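Local coordinates for RimK domain protein ATP-grasp (Sphaerobacter thermophilus, PDB 5I47) that probably binds ATP and may act as an ATP-grasp ligase of the RimK type, perhaps with a role in lysine biosynthesis, at residues S189-E194 and A268-D273. Numbering follows the deposited sequence.
Sequences SLAGIE and AGMIAD
The carbonyl oxygen of S189 is the polar atom that M270 approaches, and only loosely. What it meets is a methyl group: CE of M270, a selenomethionine in which selenium stands in for the sulfur of methionine, lies 4.1 Å from S189 O, beside the carbonyl bond, and no hydrogen bond joins the two segments. M270 reaches across from the helix 267-275 toward the start of the strand 190-196. Its chain is extended as far as the selenium and then turns at chi3, 62°, which brings the terminal methyl round to the loop end of the strand. There SE touches A191 CB at 3.9 Å, and CE approaches the same A191 CB at 4.1 Å, so the small methyl of A191 meets both terminal atoms of the longer side chain. S189 CB stands farther off, 4.5 Å from M270 CE.

A191 has helix-like backbone angles (-79°/-20°), and A191 and G192 both hydrogen-bond to the backbone of V184 on the neighbouring antiparallel strand, a pattern consistent with a classic beta bulge. The A191 methyl also packs on V184, A186 and L260. Beyond the touching residues, E194 forms a salt bridge with R182, while D273 makes one with R28, just after the helix 16-27. The contact thus joins the antiparallel sheet of the ATP-grasp domain to the C-terminal helix through one flexible side chain. Dispersion acts between the A191 methyl and the end of M270, whereas the approach to the carbonyl oxygen of S189, just before the strand, is loose. With no hydrogen bond or charge pair across it and only 113 Å² buried, this is a small, mostly apolar surface contact without directional bonds.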
loop_
_atom_site.group_PDB
_atom_site.type_symbol
_atom_site.label_atom_id
_atom_site.label_comp_id
_atom_site.label_asym_id
_atom_site.label_seq_id
_atom_site.Cartn_x
_atom_site.Cartn_y
_atom_site.Cartn_z
ATOM N N SER B 189 -14.795 -19.362 12.783
ATOM C CA SER B 189 -15.201 -19.153 14.165
ATOM C C SER B 189 -13.984 -18.861 15.033
ATOM O O SER B 189 -12.835 -19.054 14.627
ATOM C CB SER B 189 -15.949 -20.373 14.723
ATOM O OG SER B 189 -16.994 -20.776 13.857
ATOM N N LEU B 190 -14.262 -18.397 16.247
ATOM C CA LEU B 190 -13.238 -18.164 17.258
ATOM C C LEU B 190 -12.694 -19.502 17.743
ATOM O O LEU B 190 -13.413 -20.279 18.378
ATOM C CB LEU B 190 -13.831 -17.365 18.413
ATOM C CG LEU B 190 -12.931 -17.055 19.605
ATOM C CD1 LEU B 190 -11.791 -16.137 19.184
ATOM C CD2 LEU B 190 -13.747 -16.429 20.725
ATOM N N ALA B 191 -11.427 -19.782 17.443
ATOM C CA ALA B 191 -10.812 -21.032 17.870
ATOM C C ALA B 191 -10.384 -21.005 19.329
ATOM O O ALA B 191 -10.201 -22.071 19.930
ATOM C CB ALA B 191 -9.602 -21.357 16.992
ATOM N N GLY B 192 -10.217 -19.828 19.910
ATOM C CA GLY B 192 -9.801 -19.745 21.292
ATOM C C GLY B 192 -9.394 -18.335 21.641
ATOM O O GLY B 192 -9.183 -17.482 20.775
ATOM N N ILE B 193 -9.293 -18.106 22.946
ATOM C CA ILE B 193 -8.852 -16.839 23.509
ATOM C C ILE B 193 -7.591 -17.104 24.317
ATOM O O ILE B 193 -7.510 -18.100 25.043
ATOM C CB ILE B 193 -9.951 -16.202 24.383
ATOM C CG1 ILE B 193 -11.236 -16.046 23.564
ATOM C CG2 ILE B 193 -9.497 -14.864 24.932
ATOM C CD1 ILE B 193 -12.385 -15.435 24.326
ATOM N N GLU B 194 -6.602 -16.228 24.172
ATOM C CA GLU B 194 -5.315 -16.404 24.826
ATOM C C GLU B 194 -4.877 -15.094 25.468
ATOM O O GLU B 194 -5.445 -14.028 25.215
ATOM C CB GLU B 194 -4.256 -16.905 23.835
ATOM C CG GLU B 194 -4.519 -18.313 23.333
ATOM C CD GLU B 194 -3.535 -18.753 22.269
ATOM O OE1 GLU B 194 -3.020 -17.880 21.538
ATOM O OE2 GLU B 194 -3.277 -19.971 22.163
ATOM N N ALA B 268 -5.384 -26.549 13.261
ATOM C CA ALA B 268 -5.001 -26.913 11.901
ATOM C C ALA B 268 -6.163 -27.546 11.148
ATOM O O ALA B 268 -6.319 -27.332 9.940
ATOM C CB ALA B 268 -3.799 -27.856 11.930
ATOM N N GLY B 269 -6.991 -28.327 11.842
ATOM C CA GLY B 269 -8.139 -28.930 11.185
ATOM C C GLY B 269 -9.151 -27.900 10.725
ATOM O O GLY B 269 -9.667 -27.979 9.607
HETATM N N MSE B 270 -9.439 -26.918 11.572
HETATM C CA MSE B 270 -10.365 -25.846 11.228
HETATM C C MSE B 270 -9.872 -25.042 10.031
HETATM O O MSE B 270 -10.654 -24.667 9.158
HETATM C CB MSE B 270 -10.567 -24.923 12.425
HETATM C CG MSE B 270 -11.076 -25.630 13.661
HETATM SE SE MSE B 270 -11.091 -24.455 15.211
HETATM C CE MSE B 270 -12.350 -23.108 14.553
ATOM N N ILE B 271 -8.565 -24.776 10.004
ATOM C CA ILE B 271 -7.975 -24.035 8.893
ATOM C C ILE B 271 -8.079 -24.840 7.605
ATOM O O ILE B 271 -8.456 -24.311 6.553
ATOM C CB ILE B 271 -6.519 -23.659 9.215
ATOM C CG1 ILE B 271 -6.478 -22.666 10.377
ATOM C CG2 ILE B 271 -5.828 -23.084 7.991
ATOM C CD1 ILE B 271 -5.107 -22.121 10.667
ATOM N N ALA B 272 -7.756 -26.134 7.669
ATOM C CA ALA B 272 -7.879 -26.985 6.489
ATOM C C ALA B 272 -9.320 -27.064 6.006
ATOM O O ALA B 272 -9.564 -27.138 4.796
ATOM C CB ALA B 272 -7.341 -28.382 6.791
ATOM N N ASP B 273 -10.284 -27.052 6.932
ATOM C CA ASP B 273 -11.687 -27.015 6.536
ATOM C C ASP B 273 -12.036 -25.687 5.877
ATOM O O ASP B 273 -12.735 -25.656 4.860
ATOM C CB ASP B 273 -12.589 -27.261 7.748
ATOM C CG ASP B 273 -12.590 -28.712 8.197
ATOM O OD1 ASP B 273 -12.357 -29.603 7.350
ATOM O OD2 ASP B 273 -12.833 -28.963 9.400
#